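Local atomic coordinates of alpha-L-rhamnosidase (Aspergillus terreus, PDB entry 6GSZ), a protein that probably hydrolyses terminal, non-reducing alpha-L-rhamnose units from alpha-L-rhamnosides and carries calcium ions on its fold. Residues N445-M450 / F483-A488; G452-I457 / N760-G765; F477-N482 / V767-H772. All coordinates share one frame; numbering follows the deposited sequence.

Interaction 1: residues N445-M450 / F483-A488; sequences NILWSM and FIYDTA. With CA (calcium ion), chain K.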
loop_
_atom_site.group_PDB
_atom_site.type_symbol
_atom_site.label_atom_id
_atom_site.label_comp_id
_atom_site.label_asym_id
_atom_site.label_seq_id
_atom_site.Cartn_x
_atom_site.Cartn_y
_atom_site.Cartn_z
ATOM N N ASN A 445 14.400 -2.851 -6.058
ATOM C CA ASN A 445 14.475 -1.954 -4.904
ATOM C C ASN A 445 13.174 -1.166 -4.728
ATOM O O ASN A 445 12.735 -0.956 -3.579
ATOM C CB ASN A 445 15.641 -0.970 -5.004
ATOM C CG ASN A 445 16.994 -1.644 -4.888
ATOM O OD1 ASN A 445 17.098 -2.879 -4.731
ATOM N ND2 ASN A 445 18.038 -0.831 -5.013
ATOM N N ILE A 446 12.547 -0.769 -5.840
ATOM C CA ILE A 446 11.255 -0.095 -5.798
ATOM C C ILE A 446 10.180 -1.025 -5.242
ATOM O O ILE A 446 9.368 -0.677 -4.346
ATOM C CB ILE A 446 10.861 0.419 -7.195
ATOM C CG1 ILE A 446 11.858 1.492 -7.644
ATOM C CG2 ILE A 446 9.431 0.928 -7.216
ATOM C CD1 ILE A 446 11.723 1.895 -9.115
ATOM N N LEU A 447 10.210 -2.248 -5.718
ATOM C CA LEU A 447 9.302 -3.300 -5.223
ATOM C C LEU A 447 9.446 -3.456 -3.693
ATOM O O LEU A 447 8.416 -3.518 -2.969
ATOM C CB LEU A 447 9.651 -4.602 -5.949
ATOM C CG LEU A 447 9.022 -5.890 -5.437
ATOM C CD1 LEU A 447 7.525 -5.902 -5.592
ATOM C CD2 LEU A 447 9.670 -7.099 -6.096
ATOM N N TRP A 448 10.687 -3.542 -3.222
ATOM C CA TRP A 448 10.897 -3.680 -1.802
ATOM C C TRP A 448 10.488 -2.426 -1.013
ATOM O O TRP A 448 10.032 -2.582 0.150
ATOM C CB TRP A 448 12.348 -4.087 -1.505
ATOM C CG TRP A 448 12.576 -5.550 -1.698
ATOM C CD1 TRP A 448 13.187 -6.164 -2.755
ATOM C CD2 TRP A 448 12.269 -6.612 -0.766
ATOM N NE1 TRP A 448 13.229 -7.513 -2.565
ATOM C CE2 TRP A 448 12.755 -7.815 -1.318
ATOM C CE3 TRP A 448 11.724 -6.659 0.527
ATOM C CZ2 TRP A 448 12.603 -9.055 -0.695
ATOM C CZ3 TRP A 448 11.617 -7.868 1.170
ATOM C CH2 TRP A 448 12.038 -9.053 0.565
ATOM N N SER A 449 10.689 -1.218 -1.558
ATOM C CA SER A 449 10.208 -0.024 -0.886
ATOM C C SER A 449 8.670 0.008 -0.817
ATOM O O SER A 449 8.070 0.512 0.163
ATOM C CB SER A 449 10.794 1.248 -1.428
ATOM O OG SER A 449 12.131 1.405 -1.005
ATOM N N MET A 450 8.003 -0.481 -1.864
ATOM C CA MET A 450 6.570 -0.589 -1.832
ATOM C C MET A 450 6.134 -1.582 -0.732
ATOM O O MET A 450 5.204 -1.280 0.052
ATOM C CB MET A 450 5.989 -0.956 -3.206
ATOM C CG MET A 450 4.466 -1.196 -3.142
ATOM S SD MET A 450 3.750 -1.185 -4.732
ATOM C CE MET A 450 2.037 -1.296 -4.203
ATOM N N PHE A 483 0.566 -0.505 -10.537
ATOM C CA PHE A 483 1.028 -1.471 -11.503
ATOM C C PHE A 483 1.658 -2.679 -10.793
ATOM O O PHE A 483 1.483 -3.852 -11.198
ATOM C CB PHE A 483 2.059 -0.805 -12.419
ATOM C CG PHE A 483 2.562 -1.652 -13.557
ATOM C CD1 PHE A 483 3.628 -2.517 -13.398
ATOM C CD2 PHE A 483 2.004 -1.540 -14.828
ATOM C CE1 PHE A 483 4.125 -3.265 -14.465
ATOM C CE2 PHE A 483 2.534 -2.245 -15.910
ATOM C CZ PHE A 483 3.583 -3.118 -15.723
ATOM N N ILE A 484 2.425 -2.419 -9.723
ATOM C CA ILE A 484 3.185 -3.518 -9.086
ATOM C C ILE A 484 2.267 -4.475 -8.311
ATOM O O ILE A 484 2.464 -5.683 -8.374
ATOM C CB ILE A 484 4.319 -2.960 -8.212
ATOM C CG1 ILE A 484 5.264 -2.072 -9.035
ATOM C CG2 ILE A 484 5.062 -4.078 -7.498
ATOM C CD1 ILE A 484 6.362 -1.469 -8.235
ATOM N N TYR A 485 1.282 -3.898 -7.594
ATOM C CA TYR A 485 0.332 -4.693 -6.828
ATOM C C TYR A 485 -1.077 -4.160 -7.067
ATOM O O TYR A 485 -1.256 -3.000 -7.416
ATOM C CB TYR A 485 0.604 -4.583 -5.321
ATOM C CG TYR A 485 1.749 -5.404 -4.753
ATOM C CD1 TYR A 485 1.548 -6.725 -4.367
ATOM C CD2 TYR A 485 3.028 -4.885 -4.612
ATOM C CE1 TYR A 485 2.582 -7.487 -3.834
ATOM C CE2 TYR A 485 4.063 -5.638 -4.087
ATOM C CZ TYR A 485 3.845 -6.952 -3.706
ATOM O OH TYR A 485 4.864 -7.720 -3.180
ATOM N N ASP A 486 -2.076 -5.022 -6.841
ATOM C CA ASP A 486 -3.472 -4.633 -6.850
ATOM C C ASP A 486 -3.782 -3.901 -5.534
ATOM O O ASP A 486 -4.012 -4.510 -4.479
ATOM C CB ASP A 486 -4.376 -5.832 -7.083
ATOM C CG ASP A 486 -5.848 -5.466 -7.198
ATOM O OD1 ASP A 486 -6.254 -4.381 -6.709
ATOM O OD2 ASP A 486 -6.560 -6.239 -7.912
ATOM N N THR A 487 -3.683 -2.566 -5.613
ATOM C CA THR A 487 -3.852 -1.678 -4.477
ATOM C C THR A 487 -5.277 -1.172 -4.296
ATOM O O THR A 487 -5.505 -0.331 -3.419
ATOM C CB THR A 487 -3.002 -0.434 -4.710
ATOM O OG1 THR A 487 -3.417 0.062 -5.976
ATOM C CG2 THR A 487 -1.518 -0.755 -4.769
ATOM N N ALA A 488 -6.231 -1.662 -5.110
ATOM C CA ALA A 488 -7.527 -1.007 -5.170
ATOM C C ALA A 488 -8.239 -0.988 -3.796
ATOM O O ALA A 488 -8.713 0.088 -3.377
ATOM C CB ALA A 488 -8.373 -1.641 -6.252
HETATM CA CA CA K . -8.510 -6.699 -8.976
HETATM O O HOH W 1 -8.963 -4.874 -7.740
HETATM O O HOH W 2 -6.996 -6.164 -10.865
HETATM O O HOH W 3 -8.682 -8.599 -10.458
#

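Interaction 2: residues G452-I457 / N760-G765; sequences GNFFSI and NHYAVG. With BGC (beta-D-glucopyranose), chain B; EDO (1,2-ethanediol), chain C.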
loop_
_atom_site.group_PDB
_atom_site.type_symbol
_atom_site.label_atom_id
_atom_site.label_comp_id
_atom_site.label_asym_id
_atom_site.label_seq_id
_atom_site.Cartn_x
_atom_site.Cartn_y
_atom_site.Cartn_z
ATOM N N GLY A 452 7.651 -2.371 1.909
ATOM C CA GLY A 452 7.914 -1.921 3.223
ATOM C C GLY A 452 6.901 -0.894 3.736
ATOM O O GLY A 452 6.728 -0.723 4.956
ATOM N N ASN A 453 6.282 -0.172 2.801
ATOM C CA ASN A 453 5.485 0.992 3.079
ATOM C C ASN A 453 4.000 0.846 2.706
ATOM O O ASN A 453 3.241 1.823 2.857
ATOM C CB ASN A 453 6.087 2.202 2.402
ATOM C CG ASN A 453 7.368 2.642 3.067
ATOM O OD1 ASN A 453 7.324 3.124 4.216
ATOM N ND2 ASN A 453 8.509 2.477 2.393
ATOM N N PHE A 454 3.554 -0.349 2.325
ATOM C CA PHE A 454 2.119 -0.636 2.208
ATOM C C PHE A 454 1.781 -1.534 3.393
ATOM O O PHE A 454 1.786 -2.745 3.292
ATOM C CB PHE A 454 1.792 -1.214 0.829
ATOM C CG PHE A 454 1.535 -0.169 -0.235
ATOM C CD1 PHE A 454 2.514 0.739 -0.625
ATOM C CD2 PHE A 454 0.254 -0.020 -0.740
ATOM C CE1 PHE A 454 2.239 1.704 -1.595
ATOM C CE2 PHE A 454 -0.005 0.958 -1.695
ATOM C CZ PHE A 454 0.966 1.838 -2.059
ATOM N N PHE A 455 1.681 -0.883 4.555
ATOM C CA PHE A 455 1.579 -1.597 5.856
ATOM C C PHE A 455 0.346 -1.052 6.568
ATOM O O PHE A 455 0.508 -0.152 7.413
ATOM C CB PHE A 455 2.842 -1.346 6.677
ATOM C CG PHE A 455 3.114 -2.326 7.796
ATOM C CD1 PHE A 455 2.410 -2.267 9.005
ATOM C CD2 PHE A 455 4.053 -3.336 7.645
ATOM C CE1 PHE A 455 2.660 -3.166 10.016
ATOM C CE2 PHE A 455 4.300 -4.228 8.678
ATOM C CZ PHE A 455 3.607 -4.152 9.849
ATOM N N SER A 456 -0.845 -1.515 6.155
ATOM C CA SER A 456 -2.222 -1.057 6.584
ATOM C C SER A 456 -2.584 0.262 5.857
ATOM O O SER A 456 -3.663 0.355 5.304
ATOM C CB SER A 456 -2.419 -0.999 8.134
ATOM O OG SER A 456 -3.750 -0.757 8.416
ATOM N N ILE A 457 -1.680 1.251 5.940
ATOM C CA ILE A 457 -1.779 2.567 5.289
ATOM C C ILE A 457 -0.503 2.757 4.452
ATOM O O ILE A 457 0.498 2.073 4.681
ATOM C CB ILE A 457 -1.945 3.688 6.331
ATOM C CG1 ILE A 457 -0.710 3.791 7.231
ATOM C CG2 ILE A 457 -3.218 3.514 7.129
ATOM C CD1 ILE A 457 -0.559 5.139 7.908
ATOM N N ASN A 760 14.330 4.057 3.154
ATOM C CA ASN A 760 13.219 3.253 2.661
ATOM C C ASN A 760 11.955 4.105 2.512
ATOM O O ASN A 760 11.013 3.994 3.290
ATOM C CB ASN A 760 12.963 2.058 3.569
ATOM C CG ASN A 760 12.227 0.928 2.898
ATOM O OD1 ASN A 760 11.738 1.087 1.765
ATOM N ND2 ASN A 760 12.114 -0.221 3.548
ATOM N N HIS A 761 11.959 4.941 1.471
ATOM C CA HIS A 761 10.828 5.803 1.054
ATOM C C HIS A 761 10.541 5.507 -0.414
ATOM O O HIS A 761 11.505 5.481 -1.172
ATOM C CB HIS A 761 11.237 7.286 1.139
ATOM C CG HIS A 761 10.907 8.056 2.364
ATOM N ND1 HIS A 761 11.508 7.802 3.585
ATOM C CD2 HIS A 761 10.109 9.141 2.533
ATOM C CE1 HIS A 761 11.052 8.678 4.462
ATOM N NE2 HIS A 761 10.164 9.518 3.850
ATOM N N TYR A 762 9.277 5.270 -0.795
ATOM C CA TYR A 762 8.971 5.011 -2.223
ATOM C C TYR A 762 8.953 6.227 -3.130
ATOM O O TYR A 762 8.919 6.019 -4.359
ATOM C CB TYR A 762 7.677 4.193 -2.371
ATOM C CG TYR A 762 6.427 4.660 -1.668
ATOM C CD1 TYR A 762 5.965 5.951 -1.754
ATOM C CD2 TYR A 762 5.703 3.782 -0.876
ATOM C CE1 TYR A 762 4.787 6.352 -1.149
ATOM C CE2 TYR A 762 4.531 4.171 -0.241
ATOM C CZ TYR A 762 4.107 5.486 -0.314
ATOM O OH TYR A 762 2.945 5.852 0.315
ATOM N N ALA A 763 9.011 7.469 -2.644
ATOM C CA ALA A 763 8.845 8.618 -3.550
ATOM C C ALA A 763 9.798 8.566 -4.732
ATOM O O ALA A 763 9.334 8.779 -5.841
ATOM C CB ALA A 763 9.004 9.932 -2.787
ATOM N N VAL A 764 11.110 8.384 -4.509
ATOM C CA VAL A 764 12.139 8.351 -5.616
ATOM C C VAL A 764 11.836 7.167 -6.534
ATOM O O VAL A 764 12.127 7.204 -7.765
ATOM C CB VAL A 764 13.536 8.260 -4.945
ATOM C CG1 VAL A 764 14.581 7.544 -5.723
ATOM C CG2 VAL A 764 13.977 9.654 -4.472
ATOM N N GLY A 765 11.157 6.145 -5.986
ATOM C CA GLY A 765 10.776 4.965 -6.723
ATOM C C GLY A 765 9.641 5.235 -7.711
ATOM O O GLY A 765 9.269 4.327 -8.444
HETATM C C2 BGC B . 7.447 12.616 3.993
HETATM C C3 BGC B . 7.198 13.953 3.353
HETATM C C4 BGC B . 7.006 15.137 4.275
HETATM C C5 BGC B . 8.118 15.064 5.204
HETATM C C6 BGC B . 7.962 16.279 6.098
HETATM C C1 BGC B . 8.517 12.750 5.062
HETATM O O1 BGC B . 8.825 11.460 5.552
HETATM O O2 BGC B . 8.149 11.773 3.110
HETATM O O3 BGC B . 6.017 13.882 2.754
HETATM O O4 BGC B . 6.913 16.445 3.664
HETATM O O5 BGC B . 8.227 13.818 5.965
HETATM O O6 BGC B . 8.942 16.196 7.137
HETATM C C1 EDO C . -6.444 -1.744 3.921
HETATM O O1 EDO C . -5.476 -1.636 5.026
HETATM C C2 EDO C . -6.654 -3.173 3.407
HETATM O O2 EDO C . -5.771 -3.539 2.266
#

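Interaction 3: residues F477-N482 / V767-H772; sequences FSRTAN and VGSWLH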
loop_
_atom_site.group_PDB
_atom_site.type_symbol
_atom_site.label_atom_id
_atom_site.label_comp_id
_atom_site.label_asym_id
_atom_site.label_seq_id
_atom_site.Cartn_x
_atom_site.Cartn_y
_atom_site.Cartn_z
ATOM N N PHE A 477 3.560 8.472 -5.902
ATOM C CA PHE A 477 3.950 7.063 -6.136
ATOM C C PHE A 477 2.810 6.199 -6.721
ATOM O O PHE A 477 3.110 5.116 -7.217
ATOM C CB PHE A 477 4.473 6.444 -4.830
ATOM C CG PHE A 477 5.071 5.070 -5.008
ATOM C CD1 PHE A 477 6.236 4.901 -5.753
ATOM C CD2 PHE A 477 4.489 3.957 -4.410
ATOM C CE1 PHE A 477 6.765 3.641 -5.957
ATOM C CE2 PHE A 477 5.024 2.692 -4.612
ATOM C CZ PHE A 477 6.167 2.545 -5.378
ATOM N N SER A 478 1.532 6.598 -6.621
ATOM C CA SER A 478 0.461 5.593 -6.859
ATOM C C SER A 478 0.441 5.092 -8.337
ATOM O O SER A 478 0.060 3.935 -8.541
ATOM C CB SER A 478 -0.911 6.074 -6.391
ATOM O OG SER A 478 -1.581 6.799 -7.384
ATOM N N ARG A 479 0.903 5.892 -9.334
ATOM C CA ARG A 479 0.948 5.402 -10.686
ATOM C C ARG A 479 1.853 4.164 -10.787
ATOM O O ARG A 479 1.550 3.193 -11.504
ATOM C CB ARG A 479 1.431 6.529 -11.605
ATOM C CG ARG A 479 1.454 6.228 -13.093
ATOM C CD ARG A 479 1.771 7.525 -13.800
ATOM N NE ARG A 479 1.930 7.381 -15.238
ATOM C CZ ARG A 479 2.056 8.447 -16.056
ATOM N NH1 ARG A 479 1.933 9.696 -15.595
ATOM N NH2 ARG A 479 2.259 8.251 -17.346
ATOM N N THR A 480 2.980 4.202 -10.086
ATOM C CA THR A 480 3.892 3.089 -9.972
ATOM C C THR A 480 3.249 1.939 -9.147
ATOM O O THR A 480 3.241 0.759 -9.536
ATOM C CB THR A 480 5.232 3.540 -9.365
ATOM O OG1 THR A 480 5.803 4.579 -10.169
ATOM C CG2 THR A 480 6.192 2.368 -9.251
ATOM N N ALA A 481 2.743 2.295 -7.963
ATOM C CA ALA A 481 2.270 1.305 -7.011
ATOM C C ALA A 481 1.179 0.417 -7.611
ATOM O O ALA A 481 1.179 -0.792 -7.439
ATOM C CB ALA A 481 1.685 2.010 -5.810
ATOM N N ASN A 482 0.219 1.043 -8.341
ATOM C CA ASN A 482 -0.942 0.373 -8.815
ATOM C C ASN A 482 -0.640 -0.601 -9.979
ATOM O O ASN A 482 -1.503 -1.424 -10.336
ATOM C CB ASN A 482 -1.977 1.370 -9.348
ATOM C CG ASN A 482 -2.527 2.349 -8.342
ATOM O OD1 ASN A 482 -2.246 2.222 -7.122
ATOM N ND2 ASN A 482 -3.415 3.247 -8.769
ATOM N N VAL A 767 9.929 6.681 -10.358
ATOM C CA VAL A 767 10.510 6.379 -11.672
ATOM C C VAL A 767 10.047 5.010 -12.183
ATOM O O VAL A 767 10.115 4.751 -13.390
ATOM C CB VAL A 767 12.046 6.474 -11.660
ATOM C CG1 VAL A 767 12.684 5.333 -10.893
ATOM C CG2 VAL A 767 12.609 6.564 -13.071
ATOM N N GLY A 768 9.524 4.125 -11.327
ATOM C CA GLY A 768 9.096 2.810 -11.728
ATOM C C GLY A 768 8.088 2.860 -12.864
ATOM O O GLY A 768 8.103 2.000 -13.770
ATOM N N SER A 769 7.172 3.824 -12.823
ATOM C CA SER A 769 6.159 3.933 -13.888
ATOM C C SER A 769 6.781 4.162 -15.256
ATOM O O SER A 769 6.183 3.765 -16.249
ATOM C CB SER A 769 5.120 4.992 -13.596
ATOM O OG SER A 769 5.677 6.279 -13.509
ATOM N N TRP A 770 7.931 4.836 -15.295
ATOM C CA TRP A 770 8.611 5.041 -16.581
ATOM C C TRP A 770 9.192 3.707 -17.061
ATOM O O TRP A 770 9.177 3.386 -18.270
ATOM C CB TRP A 770 9.690 6.123 -16.481
ATOM C CG TRP A 770 10.151 6.649 -17.803
ATOM C CD1 TRP A 770 9.572 7.671 -18.482
ATOM C CD2 TRP A 770 11.306 6.234 -18.545
ATOM N NE1 TRP A 770 10.254 7.885 -19.643
ATOM C CE2 TRP A 770 11.297 7.004 -19.731
ATOM C CE3 TRP A 770 12.303 5.265 -18.377
ATOM C CZ2 TRP A 770 12.282 6.867 -20.705
ATOM C CZ3 TRP A 770 13.270 5.133 -19.348
ATOM C CH2 TRP A 770 13.263 5.932 -20.491
ATOM N N LEU A 771 9.756 2.916 -16.154
ATOM C CA LEU A 771 10.216 1.569 -16.513
ATOM C C LEU A 771 9.060 0.748 -17.094
ATOM O O LEU A 771 9.180 0.094 -18.131
ATOM C CB LEU A 771 10.804 0.854 -15.300
ATOM C CG LEU A 771 11.905 1.578 -14.527
ATOM C CD1 LEU A 771 12.429 0.711 -13.385
ATOM C CD2 LEU A 771 13.047 2.091 -15.317
ATOM N N HIS A 772 7.901 0.837 -16.465
ATOM C CA HIS A 772 6.758 0.033 -16.870
ATOM C C HIS A 772 6.233 0.507 -18.231
ATOM O O HIS A 772 5.856 -0.344 -19.081
ATOM C CB HIS A 772 5.618 0.091 -15.832
ATOM C CG HIS A 772 5.999 -0.311 -14.439
ATOM N ND1 HIS A 772 5.373 0.258 -13.353
ATOM C CD2 HIS A 772 6.907 -1.198 -13.967
ATOM C CE1 HIS A 772 5.895 -0.300 -12.265
ATOM N NE2 HIS A 772 6.836 -1.197 -12.607
HETATM O O HOH W 4 3.293 2.191 -13.567
#

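Interaction 1: residues N445-M450 / F483-A488
M450 lays its thioether beside I484 and Y485 where two consecutive helices, 437-453 and 471-484, meet inside the six-hairpin glycosidase domain, an (alpha/alpha)6 barrel. CG anti to the backbone N (chi1 175°) and a chain extended beyond it let methionine reach along its neighbours as far as T487: it slides past both I484 and Y485, running the opposite way. SD sits at the rim of the tyrosine ring, 5.1 Å from the centroid of Y485 and 80° off the ring normal, a Met-aromatic contact. Beyond it, CE of M450 approaches CD2 of Y485 obliquely at 3.7 Å and ends 3.6 Å from CG2 of T487.

One turn back, L447 points its CD1 between I484 and Y485, 3.6 Å from CG2 of I484 and 3.8 Å from CE2 of Y485, crossing the tyrosine at about a right angle. The branched isoleucines suit this buried interface: CG2 of I446 meets CD1 of I484 at 4.0 Å, again nearly perpendicular. The contact is wholly apolar; the polar ends turn to other partners, Y485 OH to R451 NE and T487 OG1 to N482 OD1.

Past the end of helix 471-484, D486 points away from this apolar contact and divides its carboxylate between two tasks. OD1 accepts a nearly straight bond from A488 N (163°), a cap ahead of helix 488-503, while OD2 binds the calcium ion at 2.3 Å, with three waters and three further atoms completing the site.

Interaction 2: residues G452-I457 / N760-G765
Next to the glucose-binding pocket, N453 at the end of helix 437-453 grips the loop that carries H761. ND2 of N453 donates to the backbone O of N760 over 3.1 Å (N-H...O 158°). The acceptor lies close to the plane of the N453 amide, but the donor stands well above the carbonyl plane. An asparagine suits this place because its amide serves both ways: ND2 also reaches S449 O, and OD1 pairs with T459 OG1. The side-chain OD1 of N760 is taken by S449 OG.

Beside this polar grip lies an aromatic one. Y762 CG sits between its backbone N and carbonyl carbon (chi1 51°), a position from which the ring turns back to the helix end. CE2 of Y762 meets CB of N453 and CE1 of F454, each at 3.6 Å; the two rings are oblique, their planes 51° apart.

H761 faces the other way. Its NE2 donates to O1 of the bound glucose at 2.9 Å and weakly to O2; D460, D473 and W527 also hold the sugar. Anchorage at N760 and Y762 is consistent with a firmly placed imidazole, and S758 OG at ND1 leaves NE2 to donate to the sugar.

Interaction 3: residues F477-N482 / V767-H772
T480 meets G768 and S769 where helix 471-484 passes helix 768-775 in the helical barrel of the glycosidase domain; the axes of the short segments approach to 8.7 Å and cross at 48°. At CB the T480 side chain divides, and both branches reach helix 768-775. With OG1 anti to the carbonyl carbon (chi1 -58°), the hydroxyl comes 3.1 Å from S769 N and accepts a weak, bent hydrogen bond from it (130°); the same OG1 lies 3.5 Å from S769 CB. The other branch, CG2, rests 3.8 Å from the CA of G768 and 4.0 Å from CE1 of H772. Threonine fits because one branch is polar and the other apolar, and glycine fits because its bare CA lets the methyl come close.

Along the flank, R479 touches with its aliphatic stem, CG 3.9 Å from S769 CB, and its extended chain carries the guanidinium on to a salt bridge with E773 and a hydrogen bond with Y664 OH. S769 OG likewise turns to H704. H772 also takes part, through CE1 and a water. That water, in the plane of its ring, is 2.8 Å from ND1 of H772 and donates to R479 O at 2.9 Å, bridging the helices, while G768 O stands over the centre of one ring face; NE2 pairs with H443.

Around this crossing, F477 and A481 lean on helix 437-453, R479 and N482 touch Q537 of helix 530-542, V767 and W770 pack on helix 712-719, and the backbone of H772 bonds to L778 of strand 778-780.

How the interactions relate
All three interactions are buried in the same glycosidase domain, and they share helices: interactions 1 and 2 both use helix 437-453, interactions 1 and 3 helix 471-484. Their chemistry follows their place. Interaction 1 is apolar between consecutive helices, with the calcium ligand D486 just beyond the apolar contact; interaction 2 mixes a hydrogen bond from a side-chain amide to a backbone carbonyl with aromatic packing next to the sugar; interaction 3, farther from the chain centre, combines close packing with a weak hydroxyl bond and a water bridge, with R479, the partly exposed residue, adding its aliphatic stem. I446 against G765, F454 against A481, and stacked rings (F483 with H772, F477 with Y762) knit them together.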